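PDB 2W5V: alkaline phosphatase from Antarctic bacterium, which probably hydrolyses phosphate monoesters under alkaline conditions to release inorganic phosphate, using bound zinc and magnesium ions. Local coordinates for residues Phe166-Asn172 with Gly212-Glu218; Asn229-Ala233 with Asp276-Ala280. The protein carries 1 engineered substitution. All coordinates share one frame; numbering follows the deposited sequence.

Contact 1 (Phe166-Asn172 with Gly212-Glu218); sequences FAGGGLN and GFLLADE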
loop_
_atom_site.group_PDB
_atom_site.type_symbol
_atom_site.label_atom_id
_atom_site.label_comp_id
_atom_site.label_asym_id
_atom_site.label_seq_id
_atom_site.Cartn_x
_atom_site.Cartn_y
_atom_site.Cartn_z
ATOM N N PHE B 166 12.240 8.281 27.890
ATOM C CA PHE B 166 12.052 6.994 27.220
ATOM C C PHE B 166 11.182 6.068 28.048
ATOM O O PHE B 166 11.054 6.239 29.262
ATOM C CB PHE B 166 13.395 6.331 26.859
ATOM C CG PHE B 166 14.184 5.843 28.052
ATOM C CD1 PHE B 166 13.932 4.596 28.607
ATOM C CD2 PHE B 166 15.184 6.628 28.606
ATOM C CE1 PHE B 166 14.659 4.142 29.703
ATOM C CE2 PHE B 166 15.914 6.182 29.697
ATOM C CZ PHE B 166 15.651 4.934 30.246
ATOM N N ALA B 167 10.573 5.095 27.380
ATOM C CA ALA B 167 9.755 4.095 28.053
ATOM C C ALA B 167 9.766 2.810 27.245
ATOM O O ALA B 167 9.497 2.820 26.040
ATOM C CB ALA B 167 8.332 4.601 28.223
ATOM N N GLY B 168 10.091 1.706 27.907
ATOM C CA GLY B 168 10.103 0.414 27.249
ATOM C C GLY B 168 10.483 -0.695 28.202
ATOM O O GLY B 168 10.475 -0.501 29.418
ATOM N N GLY B 169 10.799 -1.865 27.655
ATOM C CA GLY B 169 11.358 -2.942 28.455
ATOM C C GLY B 169 12.877 -2.868 28.452
ATOM O O GLY B 169 13.453 -1.836 28.094
ATOM N N GLY B 170 13.524 -3.957 28.859
ATOM C CA GLY B 170 14.970 -4.070 28.774
ATOM C C GLY B 170 15.750 -3.783 30.043
ATOM O O GLY B 170 16.941 -3.480 29.984
ATOM N N LEU B 171 15.100 -3.890 31.199
ATOM C CA LEU B 171 15.796 -3.657 32.462
ATOM C C LEU B 171 17.049 -4.528 32.588
ATOM O O LEU B 171 18.046 -4.125 33.188
ATOM C CB LEU B 171 14.862 -3.895 33.652
ATOM C CG LEU B 171 15.415 -3.544 35.036
ATOM C CD1 LEU B 171 15.867 -2.088 35.091
ATOM C CD2 LEU B 171 14.372 -3.819 36.103
ATOM N N ASN B 172 16.990 -5.726 32.020
ATOM C CA ASN B 172 18.116 -6.649 32.049
ATOM C C ASN B 172 19.410 -6.043 31.507
ATOM O O ASN B 172 20.492 -6.293 32.041
ATOM C CB ASN B 172 17.788 -7.930 31.270
ATOM C CG ASN B 172 16.981 -8.926 32.088
ATOM O OD1 ASN B 172 16.800 -8.756 33.294
ATOM N ND2 ASN B 172 16.496 -9.976 31.428
ATOM N N GLY B 212 12.913 8.155 32.619
ATOM C CA GLY B 212 13.053 6.865 31.965
ATOM C C GLY B 212 12.203 5.799 32.638
ATOM O O GLY B 212 12.221 5.657 33.863
ATOM N N PHE B 213 11.446 5.052 31.838
ATOM C CA PHE B 213 10.637 3.950 32.353
ATOM C C PHE B 213 11.154 2.621 31.801
ATOM O O PHE B 213 11.129 2.394 30.583
ATOM C CB PHE B 213 9.169 4.116 31.946
ATOM C CG PHE B 213 8.463 5.261 32.624
ATOM C CD1 PHE B 213 7.811 5.073 33.836
ATOM C CD2 PHE B 213 8.417 6.515 32.029
ATOM C CE1 PHE B 213 7.138 6.123 34.457
ATOM C CE2 PHE B 213 7.753 7.570 32.642
ATOM C CZ PHE B 213 7.110 7.375 33.858
ATOM N N LEU B 214 11.623 1.756 32.695
ATOM C CA LEU B 214 12.081 0.415 32.327
ATOM C C LEU B 214 11.165 -0.608 32.993
ATOM O O LEU B 214 11.422 -1.036 34.116
ATOM C CB LEU B 214 13.547 0.208 32.756
ATOM C CG LEU B 214 14.583 1.019 31.964
ATOM C CD1 LEU B 214 15.946 1.017 32.659
ATOM C CD2 LEU B 214 14.701 0.500 30.524
ATOM N N LEU B 215 10.103 -0.998 32.286
ATOM C CA LEU B 215 8.963 -1.670 32.912
ATOM C C LEU B 215 8.895 -3.183 32.702
ATOM O O LEU B 215 7.873 -3.812 32.981
ATOM C CB LEU B 215 7.659 -1.012 32.449
ATOM C CG LEU B 215 7.582 0.491 32.720
ATOM C CD1 LEU B 215 6.264 1.060 32.230
ATOM C CD2 LEU B 215 7.788 0.770 34.221
ATOM N N ALA B 216 9.985 -3.762 32.219
ATOM C CA ALA B 216 10.066 -5.202 32.016
ATOM C C ALA B 216 11.530 -5.582 31.930
ATOM O O ALA B 216 12.360 -4.752 31.580
ATOM C CB ALA B 216 9.336 -5.608 30.739
ATOM N N ASP B 217 11.847 -6.830 32.260
ATOM C CA ASP B 217 13.230 -7.294 32.211
ATOM C C ASP B 217 13.704 -7.353 30.768
ATOM O O ASP B 217 14.814 -6.932 30.458
ATOM C CB ASP B 217 13.370 -8.668 32.871
ATOM C CG ASP B 217 13.110 -8.629 34.369
ATOM O OD1 ASP B 217 13.024 -7.518 34.936
ATOM O OD2 ASP B 217 12.992 -9.714 34.977
ATOM N N GLU B 218 12.852 -7.889 29.894
ATOM C CA GLU B 218 13.129 -7.928 28.464
ATOM C C GLU B 218 12.037 -7.163 27.711
ATOM O O GLU B 218 11.872 -5.965 27.917
ATOM C CB GLU B 218 13.249 -9.375 27.984
ATOM C CG GLU B 218 14.410 -10.133 28.637
ATOM C CD GLU B 218 15.761 -9.741 28.064
ATOM O OE1 GLU B 218 16.767 -9.751 28.813
ATOM O OE2 GLU B 218 15.821 -9.419 26.859
HETATM O O HOH W 1 15.759 -7.095 34.893
#
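Phe-166, Ala-167 and Gly-168 pair in parallel with Gly-212, Phe-213 and Leu-214, the short strand axes 4.6 Å apart and within 7° of each other. Strand 165-169 thus runs between parallel neighbours 124-129 and 210-214 in the large mixed sheet of the alkaline phosphatase fold. Backbone bonds alternate: Phe-213 N gives to Phe-166 O, Gly-168 N to Phe-213 O, and Leu-215 N to Gly-168 O at 2.9 Å. Beyond the Gly-168/Leu-214 pair, bonding continues into the turn. Ala-216 O takes a nearly straight bond from Leu-171 N at 2.9 Å and a weak one from Gly-170 N, while Asn-172 N meets a lone pair of Asp-217 O. The backbone angles of Gly-170 would jam a side chain against the preceding carbonyl.

With chi1 69°, Phe-166 CG stands between backbone N and carbonyl carbon, and the ring folds over the neighbouring strand; Gly-212 CA sits over one face, 3.7 Å from the centroid, a CH-pi contact. Leu-214 meets the ring edge, its CD2 3.7 Å from Phe-166 CE1, and its CD1 packs on Leu-171 CD1. On the sheet's other face, Ala-167 CB touches Phe-213 CB at 3.8 Å.

Polar side chains join the start of helix 172-175 to the loop after strand 210-214. Asn-172 ND2 donates to the anti lone pair of Glu-218 OE1 at 2.6 Å; the oxygen lies in the amide plane although the carboxylate is turned 54° from it. Tyr-173 OH bonds Glu-218 OE2. A water donates to Asn-172 OD1 and weakly to Asp-217 OD1. A leucine in place of Asn-172 would probably leave Glu-218 OE1 without its amide partner and break this water bridge. Backbone bonds and ring packing thus fix the strand register, while amide and water tie helix start to loop at the partly exposed end.

Contact 2 (Asn229-Ala233 with Asp276-Ala280); sequences NFLSA and DFDDA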
loop_
_atom_site.group_PDB
_atom_site.type_symbol
_atom_site.label_atom_id
_atom_site.label_comp_id
_atom_site.label_asym_id
_atom_site.label_seq_id
_atom_site.Cartn_x
_atom_site.Cartn_y
_atom_site.Cartn_z
ATOM N N ASN B 229 -3.006 -0.529 27.633
ATOM C CA ASN B 229 -2.776 0.682 26.846
ATOM C C ASN B 229 -1.412 1.340 27.054
ATOM O O ASN B 229 -1.278 2.559 26.932
ATOM C CB ASN B 229 -3.880 1.709 27.109
ATOM C CG ASN B 229 -3.685 2.445 28.419
ATOM O OD1 ASN B 229 -4.083 3.601 28.559
ATOM N ND2 ASN B 229 -3.059 1.782 29.384
ATOM N N PHE B 230 -0.403 0.532 27.352
ATOM C CA PHE B 230 0.946 1.059 27.538
ATOM C C PHE B 230 1.405 1.995 26.414
ATOM O O PHE B 230 1.865 3.107 26.668
ATOM C CB PHE B 230 1.960 -0.069 27.671
ATOM C CG PHE B 230 3.381 0.404 27.573
ATOM C CD1 PHE B 230 3.955 1.118 28.615
ATOM C CD2 PHE B 230 4.136 0.156 26.439
ATOM C CE1 PHE B 230 5.270 1.561 28.537
ATOM C CE2 PHE B 230 5.451 0.601 26.345
ATOM C CZ PHE B 230 6.017 1.305 27.399
ATOM N N LEU B 231 1.300 1.546 25.167
ATOM C CA LEU B 231 1.865 2.327 24.073
ATOM C C LEU B 231 1.200 3.704 23.981
ATOM O O LEU B 231 1.883 4.722 23.910
ATOM C CB LEU B 231 1.785 1.567 22.741
ATOM C CG LEU B 231 2.404 2.243 21.519
ATOM C CD1 LEU B 231 3.884 2.516 21.737
ATOM C CD2 LEU B 231 2.193 1.380 20.288
ATOM N N SER B 232 -0.129 3.744 23.998
ATOM C CA SER B 232 -0.823 5.028 23.986
ATOM C C SER B 232 -0.481 5.876 25.210
ATOM O O SER B 232 -0.129 7.047 25.080
ATOM C CB SER B 232 -2.337 4.839 23.891
ATOM O OG SER B 232 -2.685 4.303 22.629
ATOM N N ALA B 233 -0.593 5.283 26.395
ATOM C CA ALA B 233 -0.371 6.016 27.637
ATOM C C ALA B 233 1.041 6.593 27.709
ATOM O O ALA B 233 1.235 7.721 28.161
ATOM C CB ALA B 233 -0.646 5.124 28.852
ATOM N N ASP B 276 -3.469 -2.357 18.773
ATOM C CA ASP B 276 -2.919 -1.495 19.822
ATOM C C ASP B 276 -2.169 -0.307 19.208
ATOM O O ASP B 276 -2.314 0.835 19.657
ATOM C CB ASP B 276 -1.982 -2.299 20.735
ATOM C CG ASP B 276 -1.318 -1.439 21.793
ATOM O OD1 ASP B 276 -2.044 -0.835 22.611
ATOM O OD2 ASP B 276 -0.066 -1.366 21.804
ATOM N N PHE B 277 -1.373 -0.582 18.178
ATOM C CA PHE B 277 -0.644 0.463 17.461
ATOM C C PHE B 277 -1.602 1.516 16.890
ATOM O O PHE B 277 -1.357 2.718 17.004
ATOM C CB PHE B 277 0.205 -0.148 16.340
ATOM C CG PHE B 277 1.013 0.863 15.572
ATOM C CD1 PHE B 277 2.179 1.404 16.120
ATOM C CD2 PHE B 277 0.618 1.269 14.304
ATOM C CE1 PHE B 277 2.931 2.345 15.411
ATOM C CE2 PHE B 277 1.360 2.206 13.581
ATOM C CZ PHE B 277 2.526 2.747 14.143
ATOM N N ASP B 278 -2.708 1.066 16.302
ATOM C CA ASP B 278 -3.703 1.999 15.789
ATOM C C ASP B 278 -4.289 2.875 16.896
ATOM O O ASP B 278 -4.611 4.040 16.668
ATOM C CB ASP B 278 -4.833 1.275 15.041
ATOM C CG ASP B 278 -5.812 2.251 14.404
ATOM O OD1 ASP B 278 -5.457 2.874 13.379
ATOM O OD2 ASP B 278 -6.929 2.416 14.940
ATOM N N ASP B 279 -4.430 2.323 18.096
ATOM C CA ASP B 279 -4.827 3.137 19.248
ATOM C C ASP B 279 -3.824 4.267 19.501
ATOM O O ASP B 279 -4.212 5.416 19.739
ATOM C CB ASP B 279 -4.978 2.272 20.501
ATOM C CG ASP B 279 -6.310 1.521 20.540
ATOM O OD1 ASP B 279 -7.190 1.802 19.693
ATOM O OD2 ASP B 279 -6.477 0.646 21.418
ATOM N N ALA B 280 -2.537 3.934 19.458
ATOM C CA ALA B 280 -1.482 4.930 19.629
ATOM C C ALA B 280 -1.561 6.001 18.551
ATOM O O ALA B 280 -1.334 7.178 18.818
ATOM C CB ALA B 280 -0.114 4.269 19.611
HETATM O O HOH W 2 0.292 -1.187 24.578
HETATM O O HOH W 3 -1.994 1.682 23.416
#
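Asp-276 OD2 is gripped by a salt bridge from Arg-227 NH2 and by a hydrogen bond from water 2 at 2.8 Å, while Leu-231 CB lies beside it at 3.6 Å. Water 2 in turn accepts from Leu-231 N at 3.0 Å. The other carboxylate oxygen works the same way: water 3 donates to Asp-276 OD1 at 2.6 Å and accepts from Ser-232 N at 2.8 Å. With CG anti to the backbone N (chi1 177°), the carboxylate reaches across to the first turn of the opposite helix. The side chain of Asn-229, at the N-cap, makes no capping bond; the two waters link Asp-276 to the N-H groups of Leu-231 and Ser-232. The positive helix end and Arg-227 would both be expected to favour the charged carboxylate.

Apolar contact lies alongside. Leu-231 CG rests 3.8 Å from Ala-280 CB, and its CD2 approaches Phe-277 CD1 obliquely at 4.2 Å. The small residues Ser-232 and Ala-280 let the backbones close to 4.4 Å between their CA atoms. Ser-232 OG makes a weak hydrogen bond with Thr-283 OG1, about a turn beyond Ala-280 on helix 267-291.

The contact joins the start of helix 230-242 to the middle of helix 267-291. Phe-277 continues inward onto Leu-40 and Ser-42 of the central strand 36-42, whereas Asp-278 and Asp-279 both form salt bridges with Lys-57.

How the contacts relate
The two contacts follow one another along the chain, contact 1 closing before contact 2 opens, and their centres lie about 17 Å apart. Phe-230 joins them directly: its CE1 is 3.9 Å from Leu-215 CD1, and its CZ is 4.0 Å from Ala-167 O. The first turn of helix 230-242 thus serves both, Phe-230 reaching the strands and Leu-231 and Ser-232 meeting helix 267-291. Both contacts lie near the metal centre without supplying its ligands. The side chain of Leu-231 is about 6 Å from that of Glu-254, a magnesium ligand, and the Phe-277 side chain is about 10 Å from a bound magnesium ion; Gly-168 is about 12 Å from a bound magnesium ion.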